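PDB 3DMH: probable ribosomal RNA small subunit methyltransferase from Thermus thermophilus, which methylates guanosine of 16S ribosomal RNA at the N2 position of the base, with S-adenosylmethionine as the methyl donor. Local coordinates for residues Val42-Asn53 with Ala101-Pro110; Pro33-Thr41 with Val162-Val170. All blocks are in the same frame, centred on the assembly; numbering follows the deposited sequence.

Overall arrangement
After a short helix and two strands near the N terminus, the chain forms helix 33-41 and, after a short loop, strand 48-51, thus supplying the first half of both contacts. Contact 1 closes the smaller loop, when strand 102-108 comes back to lie parallel to 48-51 in the middle of a seven-stranded mixed sheet. Contact 2 closes the larger one, which encloses contact 1: the hairpin of strands 159-165 and 168-174, at one border of that sheet, rests against helix 33-41. The two meet where Leu38 and His35 of the helix pack on Val106 and Ala108, with the contact centres about 15 Å apart, so one helix spans from the central strands to the edge hairpin.

Contact 1: Val42-Asn53 with Ala101-Pro110; sequences VEPFGERALDLN and AYDLVVLALP
Arg48 forms a side-on salt bridge with Asp103, NE bonding to OD2 and NH2 to OD1 at 2.9 Å. CG of Arg48 lies beside its own backbone N (chi1 -56°) and the chain bends at chi3, which carries the guanidinium back over Ala101, whose O sits above one of its faces. Both carboxylate oxygens lie in the guanidinium plane, but the two flat groups are turned 49° apart, so the nitrogens come from above the carboxylate plane. OD2 also accepts from the backbone N of Glu47, at 2.8 Å, and of Arg48; with three donors on OD2, and Arg130 as a second charged partner of OD1, Asp103 probably stays ionised. Past this corner strands 48-51 and 104-108 run parallel, Leu50 N bonding to Leu104 O and Val106 N to Leu50 O at 2.8 Å. They are the first and fourth strands, adjacent at the centre of a Rossmann-like methyltransferase sheet in the order 3-2-1-4-5-7-6. Leu50 lays its CB over the face of the Tyr102 ring, 3.8 Å from the centroid, a CH-pi contact. On the same side of the sheet Leu52 CD1 meets Val105 CG1 at 3.8 Å, under helix 115-128. Asp51 instead points to the side of Ala49 and Val106; its OD1 accepts from Asn53 N in an Asx turn and from a water that also takes the N-H of Ala108, while OD2 bonds to Ser60. Asn53 sends ND2 to Ala108 O at 2.8 Å, almost straight at 173° but from above the carbonyl plane, while its OD1 is held by Arg113.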
loop_
_atom_site.group_PDB
_atom_site.type_symbol
_atom_site.label_atom_id
_atom_site.label_comp_id
_atom_site.label_asym_id
_atom_site.label_seq_id
_atom_site.Cartn_x
_atom_site.Cartn_y
_atom_site.Cartn_z
ATOM N N VAL A 42 -21.714 -9.820 -8.361
ATOM C CA VAL A 42 -22.325 -9.518 -7.057
ATOM C C VAL A 42 -23.798 -9.099 -7.166
ATOM O O VAL A 42 -24.171 -8.292 -8.029
ATOM C CB VAL A 42 -21.548 -8.451 -6.282
ATOM C CG1 VAL A 42 -20.151 -8.942 -5.981
ATOM C CG2 VAL A 42 -21.485 -7.175 -7.084
ATOM N N GLU A 43 -24.613 -9.666 -6.275
ATOM C CA GLU A 43 -26.042 -9.374 -6.175
ATOM C C GLU A 43 -26.362 -9.019 -4.726
ATOM O O GLU A 43 -25.736 -9.555 -3.811
ATOM C CB GLU A 43 -26.866 -10.619 -6.539
ATOM C CG GLU A 43 -26.457 -11.311 -7.830
ATOM C CD GLU A 43 -27.262 -10.856 -9.014
ATOM O OE1 GLU A 43 -28.361 -10.293 -8.802
ATOM O OE2 GLU A 43 -26.807 -11.071 -10.161
ATOM N N PRO A 44 -27.333 -8.114 -4.506
ATOM C CA PRO A 44 -27.725 -7.797 -3.132
ATOM C C PRO A 44 -28.184 -9.010 -2.322
ATOM O O PRO A 44 -28.825 -9.939 -2.854
ATOM C CB PRO A 44 -28.884 -6.809 -3.308
ATOM C CG PRO A 44 -28.648 -6.193 -4.625
ATOM C CD PRO A 44 -28.070 -7.293 -5.489
ATOM N N PHE A 45 -27.848 -8.979 -1.038
ATOM C CA PHE A 45 -28.331 -9.960 -0.078
ATOM C C PHE A 45 -28.447 -9.259 1.264
ATOM O O PHE A 45 -27.456 -8.781 1.791
ATOM C CB PHE A 45 -27.355 -11.136 0.034
ATOM C CG PHE A 45 -27.771 -12.162 1.043
ATOM C CD1 PHE A 45 -28.747 -13.096 0.724
ATOM C CD2 PHE A 45 -27.218 -12.181 2.324
ATOM C CE1 PHE A 45 -29.154 -14.046 1.646
ATOM C CE2 PHE A 45 -27.628 -13.128 3.255
ATOM C CZ PHE A 45 -28.583 -14.063 2.916
ATOM N N GLY A 46 -29.652 -9.191 1.819
ATOM C CA GLY A 46 -29.851 -8.491 3.080
ATOM C C GLY A 46 -29.731 -6.987 2.889
ATOM O O GLY A 46 -29.932 -6.486 1.791
ATOM N N GLU A 47 -29.410 -6.273 3.967
ATOM C CA GLU A 47 -29.462 -4.807 3.963
ATOM C C GLU A 47 -28.106 -4.128 4.067
ATOM O O GLU A 47 -27.928 -3.043 3.535
ATOM C CB GLU A 47 -30.320 -4.304 5.127
ATOM C CG GLU A 47 -31.825 -4.528 4.948
ATOM C CD GLU A 47 -32.224 -5.985 5.022
ATOM O OE1 GLU A 47 -31.638 -6.723 5.849
ATOM O OE2 GLU A 47 -33.124 -6.394 4.247
ATOM N N ARG A 48 -27.172 -4.768 4.764
ATOM C CA ARG A 48 -25.868 -4.157 5.077
ATOM C C ARG A 48 -24.702 -4.945 4.473
ATOM O O ARG A 48 -24.512 -6.122 4.778
ATOM C CB ARG A 48 -25.673 -4.076 6.588
ATOM C CG ARG A 48 -26.774 -3.335 7.330
ATOM C CD ARG A 48 -26.880 -3.850 8.771
ATOM N NE ARG A 48 -27.174 -5.292 8.816
ATOM C CZ ARG A 48 -27.108 -6.061 9.900
ATOM N NH1 ARG A 48 -26.782 -5.553 11.088
ATOM N NH2 ARG A 48 -27.384 -7.353 9.793
ATOM N N ALA A 49 -23.912 -4.282 3.630
ATOM C CA ALA A 49 -22.754 -4.916 3.001
ATOM C C ALA A 49 -21.451 -4.258 3.429
ATOM O O ALA A 49 -21.424 -3.055 3.725
ATOM C CB ALA A 49 -22.857 -4.859 1.468
ATOM N N LEU A 50 -20.378 -5.041 3.409
ATOM C CA LEU A 50 -19.040 -4.532 3.706
ATOM C C LEU A 50 -18.081 -4.985 2.602
ATOM O O LEU A 50 -17.981 -6.175 2.323
ATOM C CB LEU A 50 -18.572 -5.081 5.063
ATOM C CG LEU A 50 -17.200 -4.620 5.585
ATOM C CD1 LEU A 50 -17.192 -3.144 5.881
ATOM C CD2 LEU A 50 -16.803 -5.445 6.841
ATOM N N ASP A 51 -17.358 -4.043 1.990
ATOM C CA ASP A 51 -16.289 -4.384 1.035
ATOM C C ASP A 51 -14.946 -4.234 1.742
ATOM O O ASP A 51 -14.612 -3.140 2.193
ATOM C CB ASP A 51 -16.352 -3.434 -0.169
ATOM C CG ASP A 51 -15.431 -3.835 -1.292
ATOM O OD1 ASP A 51 -14.398 -4.498 -1.070
ATOM O OD2 ASP A 51 -15.729 -3.404 -2.434
ATOM N N LEU A 52 -14.197 -5.334 1.855
ATOM C CA LEU A 52 -12.937 -5.345 2.617
ATOM C C LEU A 52 -11.691 -5.027 1.796
ATOM O O LEU A 52 -10.587 -4.986 2.345
ATOM C CB LEU A 52 -12.750 -6.703 3.329
ATOM C CG LEU A 52 -13.706 -6.930 4.487
ATOM C CD1 LEU A 52 -13.485 -8.349 5.034
ATOM C CD2 LEU A 52 -13.492 -5.899 5.585
ATOM N N ASN A 53 -11.843 -4.838 0.483
ATOM C CA ASN A 53 -10.686 -4.529 -0.371
ATOM C C ASN A 53 -11.187 -3.814 -1.610
ATOM O O ASN A 53 -11.104 -4.357 -2.717
ATOM C CB ASN A 53 -9.910 -5.803 -0.741
ATOM C CG ASN A 53 -8.669 -5.514 -1.594
ATOM O OD1 ASN A 53 -8.107 -4.406 -1.557
ATOM N ND2 ASN A 53 -8.249 -6.495 -2.380
ATOM N N ALA A 101 -22.137 -7.431 12.114
ATOM C CA ALA A 101 -22.941 -6.264 11.787
ATOM C C ALA A 101 -23.334 -6.195 10.328
ATOM O O ALA A 101 -23.923 -5.200 9.906
ATOM C CB ALA A 101 -22.208 -4.971 12.198
ATOM N N TYR A 102 -23.000 -7.230 9.555
ATOM C CA TYR A 102 -23.216 -7.201 8.097
ATOM C C TYR A 102 -23.895 -8.449 7.601
ATOM O O TYR A 102 -23.704 -9.532 8.144
ATOM C CB TYR A 102 -21.885 -7.015 7.350
ATOM C CG TYR A 102 -21.244 -5.720 7.739
ATOM C CD1 TYR A 102 -21.601 -4.530 7.123
ATOM C CD2 TYR A 102 -20.323 -5.677 8.793
ATOM C CE1 TYR A 102 -21.041 -3.327 7.512
ATOM C CE2 TYR A 102 -19.754 -4.478 9.191
ATOM C CZ TYR A 102 -20.126 -3.305 8.544
ATOM O OH TYR A 102 -19.569 -2.099 8.923
ATOM N N ASP A 103 -24.701 -8.285 6.560
ATOM C CA ASP A 103 -25.366 -9.413 5.908
ATOM C C ASP A 103 -24.548 -9.976 4.733
ATOM O O ASP A 103 -24.677 -11.158 4.379
ATOM C CB ASP A 103 -26.733 -8.968 5.390
ATOM C CG ASP A 103 -27.563 -8.299 6.457
ATOM O OD1 ASP A 103 -27.851 -8.957 7.479
ATOM O OD2 ASP A 103 -27.948 -7.125 6.259
ATOM N N LEU A 104 -23.703 -9.129 4.143
ATOM C CA LEU A 104 -22.936 -9.497 2.965
ATOM C C LEU A 104 -21.560 -8.882 3.025
ATOM O O LEU A 104 -21.439 -7.710 3.372
ATOM C CB LEU A 104 -23.661 -8.980 1.711
ATOM C CG LEU A 104 -23.104 -9.386 0.347
ATOM C CD1 LEU A 104 -23.223 -10.877 0.102
ATOM C CD2 LEU A 104 -23.831 -8.624 -0.771
ATOM N N VAL A 105 -20.542 -9.670 2.688
ATOM C CA VAL A 105 -19.173 -9.137 2.570
ATOM C C VAL A 105 -18.665 -9.402 1.160
ATOM O O VAL A 105 -18.936 -10.453 0.576
ATOM C CB VAL A 105 -18.230 -9.748 3.652
ATOM C CG1 VAL A 105 -16.768 -9.336 3.425
ATOM C CG2 VAL A 105 -18.673 -9.323 5.025
ATOM N N VAL A 106 -17.926 -8.430 0.620
ATOM C CA VAL A 106 -17.261 -8.581 -0.668
ATOM C C VAL A 106 -15.753 -8.522 -0.436
ATOM O O VAL A 106 -15.255 -7.583 0.187
ATOM C CB VAL A 106 -17.703 -7.486 -1.658
ATOM C CG1 VAL A 106 -16.914 -7.619 -2.963
ATOM C CG2 VAL A 106 -19.229 -7.624 -1.941
ATOM N N LEU A 107 -15.026 -9.539 -0.905
ATOM C CA LEU A 107 -13.568 -9.552 -0.733
ATOM C C LEU A 107 -12.885 -10.049 -2.001
ATOM O O LEU A 107 -12.908 -11.258 -2.320
ATOM C CB LEU A 107 -13.161 -10.414 0.476
ATOM C CG LEU A 107 -11.668 -10.652 0.704
ATOM C CD1 LEU A 107 -10.966 -9.325 0.997
ATOM C CD2 LEU A 107 -11.499 -11.587 1.862
ATOM N N ALA A 108 -12.332 -9.098 -2.760
ATOM C CA ALA A 108 -11.321 -9.427 -3.756
ATOM C C ALA A 108 -10.055 -9.807 -2.975
ATOM O O ALA A 108 -9.535 -9.005 -2.192
ATOM C CB ALA A 108 -11.061 -8.220 -4.672
ATOM N N LEU A 109 -9.590 -11.036 -3.148
ATOM C CA LEU A 109 -8.428 -11.513 -2.395
ATOM C C LEU A 109 -7.201 -10.639 -2.612
ATOM O O LEU A 109 -6.754 -10.474 -3.752
ATOM C CB LEU A 109 -8.091 -12.937 -2.808
ATOM C CG LEU A 109 -9.085 -13.930 -2.220
ATOM C CD1 LEU A 109 -9.094 -15.234 -3.049
ATOM C CD2 LEU A 109 -8.737 -14.209 -0.784
ATOM N N PRO A 110 -6.663 -10.066 -1.515
ATOM C CA PRO A 110 -5.464 -9.225 -1.619
ATOM C C PRO A 110 -4.197 -10.089 -1.682
ATOM O O PRO A 110 -3.307 -9.966 -0.830
ATOM C CB PRO A 110 -5.522 -8.386 -0.330
ATOM C CG PRO A 110 -6.192 -9.299 0.672
ATOM C CD PRO A 110 -7.184 -10.132 -0.127
HETATM O O HOH W 1 -13.133 -6.357 -2.679
#

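Contact 2: Pro33-Thr41 with Val162-Val170; sequences PVHDLLQKT and VRREGPYRV
With CG swung away from its backbone N (chi1 -162°), Leu37 reaches from helix 33-41 into the hairpin, while Tyr168, CG beside its own N (chi1 -51°), turns its ring under Pro33. The Leu37 branches divide: CD1 packs on Arg163 CG at 3.6 Å and on Glu165 CB, and CD2 lies 3.5 Å from Tyr168 O. Val170 CG2 slides alongside Leu37 CG, and Val170 CG1 meets Leu38 CD2. Pro33 CB stands over the centre of the Tyr168 ring, 3.4 Å from the centroid, a CH-pi contact; Pro167 covers the opposite face. The hairpin, strands 162-165 and 168-170 joined by a type II' turn, borders the N-terminal sheet, and a classic beta bulge sets Val162 and Arg163 against Val170. Near the bulge Thr41 donates OG1 to Leu37 O at 2.7 Å, and the same OG1 lies over one face of the Arg163 guanidinium. Arg163, bent at chi2 and chi3, returns NE to Val162 O and NH2 to a water at 2.6 Å, weakly to another on Thr41 O. Were Arg163 an alanine, Leu37 CD1 would probably lose the CG it packs on, Thr41 OG1 its guanidinium neighbour, and the first water its donor. A third water joins Lys40 NZ to Glu165 OE1.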
loop_
_atom_site.group_PDB
_atom_site.type_symbol
_atom_site.label_atom_id
_atom_site.label_comp_id
_atom_site.label_asym_id
_atom_site.label_seq_id
_atom_site.Cartn_x
_atom_site.Cartn_y
_atom_site.Cartn_z
ATOM N N PRO A 33 -8.891 -7.891 -13.675
ATOM C CA PRO A 33 -9.860 -8.976 -13.938
ATOM C C PRO A 33 -10.585 -9.530 -12.707
ATOM O O PRO A 33 -11.726 -9.995 -12.838
ATOM C CB PRO A 33 -9.015 -10.062 -14.620
ATOM C CG PRO A 33 -7.825 -9.312 -15.188
ATOM C CD PRO A 33 -7.548 -8.209 -14.195
ATOM N N VAL A 34 -9.957 -9.474 -11.527
ATOM C CA VAL A 34 -10.619 -9.989 -10.316
ATOM C C VAL A 34 -11.770 -9.058 -9.934
ATOM O O VAL A 34 -12.908 -9.494 -9.749
ATOM C CB VAL A 34 -9.623 -10.193 -9.141
ATOM C CG1 VAL A 34 -10.352 -10.563 -7.853
ATOM C CG2 VAL A 34 -8.575 -11.240 -9.498
ATOM N N HIS A 35 -11.483 -7.761 -9.821
ATOM C CA HIS A 35 -12.552 -6.810 -9.527
ATOM C C HIS A 35 -13.622 -6.785 -10.637
ATOM O O HIS A 35 -14.814 -6.648 -10.354
ATOM C CB HIS A 35 -12.000 -5.394 -9.260
ATOM C CG HIS A 35 -11.071 -5.293 -8.080
ATOM N ND1 HIS A 35 -11.467 -4.771 -6.865
ATOM C CD2 HIS A 35 -9.761 -5.612 -7.938
ATOM C CE1 HIS A 35 -10.448 -4.787 -6.026
ATOM N NE2 HIS A 35 -9.398 -5.284 -6.650
ATOM N N ASP A 36 -13.209 -6.942 -11.901
ATOM C CA ASP A 36 -14.160 -6.955 -13.024
ATOM C C ASP A 36 -15.121 -8.138 -12.936
ATOM O O ASP A 36 -16.302 -8.004 -13.215
ATOM C CB ASP A 36 -13.442 -6.990 -14.384
ATOM C CG ASP A 36 -12.849 -5.646 -14.764
ATOM O OD1 ASP A 36 -13.158 -4.652 -14.071
ATOM O OD2 ASP A 36 -12.064 -5.587 -15.734
ATOM N N LEU A 37 -14.602 -9.285 -12.527
ATOM C CA LEU A 37 -15.450 -10.474 -12.433
ATOM C C LEU A 37 -16.426 -10.308 -11.266
ATOM O O LEU A 37 -17.596 -10.685 -11.374
ATOM C CB LEU A 37 -14.620 -11.742 -12.294
ATOM C CG LEU A 37 -15.355 -13.056 -12.610
ATOM C CD1 LEU A 37 -15.839 -13.075 -14.061
ATOM C CD2 LEU A 37 -14.418 -14.206 -12.344
ATOM N N LEU A 38 -15.957 -9.736 -10.156
ATOM C CA LEU A 38 -16.887 -9.386 -9.074
ATOM C C LEU A 38 -18.030 -8.491 -9.532
ATOM O O LEU A 38 -19.190 -8.728 -9.187
ATOM C CB LEU A 38 -16.153 -8.658 -7.948
ATOM C CG LEU A 38 -15.520 -9.481 -6.851
ATOM C CD1 LEU A 38 -14.763 -8.523 -5.947
ATOM C CD2 LEU A 38 -16.593 -10.267 -6.047
ATOM N N GLN A 39 -17.708 -7.431 -10.274
ATOM C CA GLN A 39 -18.721 -6.458 -10.653
ATOM C C GLN A 39 -19.804 -7.126 -11.513
ATOM O O GLN A 39 -20.979 -6.758 -11.441
ATOM C CB GLN A 39 -18.084 -5.253 -11.369
ATOM C CG GLN A 39 -19.050 -4.107 -11.689
ATOM C CD GLN A 39 -19.875 -4.312 -12.974
ATOM O OE1 GLN A 39 -20.936 -3.707 -13.139
ATOM N NE2 GLN A 39 -19.395 -5.170 -13.871
ATOM N N LYS A 40 -19.403 -8.111 -12.318
ATOM C CA LYS A 40 -20.358 -8.883 -13.128
ATOM C C LYS A 40 -21.193 -9.885 -12.340
ATOM O O LYS A 40 -22.160 -10.424 -12.876
ATOM C CB LYS A 40 -19.637 -9.624 -14.263
ATOM C CG LYS A 40 -19.045 -8.700 -15.283
ATOM C CD LYS A 40 -18.270 -9.467 -16.313
ATOM C CE LYS A 40 -17.824 -8.546 -17.432
ATOM N NZ LYS A 40 -17.446 -9.344 -18.636
ATOM N N THR A 41 -20.830 -10.120 -11.079
ATOM C CA THR A 41 -21.361 -11.255 -10.302
ATOM C C THR A 41 -22.181 -10.841 -9.081
ATOM O O THR A 41 -23.219 -11.459 -8.782
ATOM C CB THR A 41 -20.222 -12.213 -9.867
ATOM O OG1 THR A 41 -19.466 -12.611 -11.017
ATOM C CG2 THR A 41 -20.764 -13.472 -9.177
ATOM N N VAL A 162 -19.354 -19.208 -8.298
ATOM C CA VAL A 162 -20.500 -18.662 -9.013
ATOM C C VAL A 162 -20.137 -17.898 -10.299
ATOM O O VAL A 162 -21.029 -17.418 -10.994
ATOM C CB VAL A 162 -21.404 -17.798 -8.082
ATOM C CG1 VAL A 162 -22.075 -18.675 -7.005
ATOM C CG2 VAL A 162 -20.586 -16.668 -7.446
ATOM N N ARG A 163 -18.840 -17.782 -10.609
ATOM C CA ARG A 163 -18.400 -17.202 -11.885
ATOM C C ARG A 163 -16.955 -17.594 -12.195
ATOM O O ARG A 163 -16.126 -17.708 -11.292
ATOM C CB ARG A 163 -18.572 -15.671 -11.901
ATOM C CG ARG A 163 -18.765 -15.051 -13.291
ATOM C CD ARG A 163 -20.120 -15.378 -13.927
ATOM N NE ARG A 163 -21.238 -14.970 -13.080
ATOM C CZ ARG A 163 -22.081 -13.974 -13.353
ATOM N NH1 ARG A 163 -21.954 -13.261 -14.470
ATOM N NH2 ARG A 163 -23.061 -13.703 -12.503
ATOM N N ARG A 164 -16.686 -17.833 -13.474
ATOM C CA ARG A 164 -15.385 -18.296 -13.956
ATOM C C ARG A 164 -15.056 -17.533 -15.236
ATOM O O ARG A 164 -15.917 -17.348 -16.098
ATOM C CB ARG A 164 -15.397 -19.816 -14.222
ATOM C CG ARG A 164 -15.411 -20.717 -12.959
ATOM C CD ARG A 164 -15.550 -22.233 -13.284
ATOM N NE ARG A 164 -15.539 -23.109 -12.093
ATOM C CZ ARG A 164 -16.621 -23.681 -11.553
ATOM N NH1 ARG A 164 -17.821 -23.496 -12.088
ATOM N NH2 ARG A 164 -16.512 -24.456 -10.477
ATOM N N GLU A 165 -13.812 -17.071 -15.347
ATOM C CA GLU A 165 -13.332 -16.428 -16.563
ATOM C C GLU A 165 -11.829 -16.632 -16.591
ATOM O O GLU A 165 -11.105 -15.990 -15.837
ATOM C CB GLU A 165 -13.682 -14.930 -16.590
ATOM C CG GLU A 165 -13.177 -14.185 -17.838
ATOM C CD GLU A 165 -13.971 -14.517 -19.090
ATOM O OE1 GLU A 165 -15.218 -14.530 -19.014
ATOM O OE2 GLU A 165 -13.351 -14.768 -20.151
ATOM N N GLY A 166 -11.365 -17.554 -17.432
ATOM C CA GLY A 166 -9.953 -17.908 -17.442
ATOM C C GLY A 166 -9.542 -18.455 -16.087
ATOM O O GLY A 166 -10.195 -19.376 -15.576
ATOM N N PRO A 167 -8.472 -17.877 -15.486
ATOM C CA PRO A 167 -8.025 -18.286 -14.159
ATOM C C PRO A 167 -8.782 -17.559 -13.035
ATOM O O PRO A 167 -8.602 -17.898 -11.861
ATOM C CB PRO A 167 -6.559 -17.844 -14.152
ATOM C CG PRO A 167 -6.582 -16.571 -14.944
ATOM C CD PRO A 167 -7.601 -16.826 -16.050
ATOM N N TYR A 168 -9.634 -16.600 -13.399
ATOM C CA TYR A 168 -10.303 -15.742 -12.409
ATOM C C TYR A 168 -11.597 -16.373 -11.934
ATOM O O TYR A 168 -12.324 -16.996 -12.723
ATOM C CB TYR A 168 -10.530 -14.331 -12.964
ATOM C CG TYR A 168 -9.255 -13.752 -13.526
ATOM C CD1 TYR A 168 -8.220 -13.345 -12.674
ATOM C CD2 TYR A 168 -9.063 -13.654 -14.902
ATOM C CE1 TYR A 168 -7.030 -12.850 -13.187
ATOM C CE2 TYR A 168 -7.877 -13.145 -15.423
ATOM C CZ TYR A 168 -6.872 -12.753 -14.564
ATOM O OH TYR A 168 -5.700 -12.254 -15.092
ATOM N N ARG A 169 -11.872 -16.223 -10.638
ATOM C CA ARG A 169 -13.016 -16.880 -10.002
ATOM C C ARG A 169 -13.722 -15.922 -9.063
ATOM O O ARG A 169 -13.075 -15.073 -8.440
ATOM C CB ARG A 169 -12.552 -18.070 -9.160
ATOM C CG ARG A 169 -11.913 -19.225 -9.922
ATOM C CD ARG A 169 -12.947 -19.937 -10.776
ATOM N NE ARG A 169 -12.382 -21.081 -11.500
ATOM C CZ ARG A 169 -11.717 -21.002 -12.653
ATOM N NH1 ARG A 169 -11.517 -19.833 -13.246
ATOM N NH2 ARG A 169 -11.253 -22.112 -13.221
ATOM N N VAL A 170 -15.040 -16.090 -8.958
ATOM C CA VAL A 170 -15.822 -15.561 -7.836
ATOM C C VAL A 170 -16.579 -16.722 -7.214
ATOM O O VAL A 170 -17.204 -17.517 -7.936
ATOM C CB VAL A 170 -16.859 -14.511 -8.265
ATOM C CG1 VAL A 170 -17.552 -13.914 -7.025
ATOM C CG2 VAL A 170 -16.218 -13.413 -9.100
HETATM O O HOH W 2 -25.002 -12.049 -12.952
HETATM O O HOH W 3 -16.839 -12.285 -17.638
HETATM O O HOH W 4 -24.211 -14.115 -9.341
#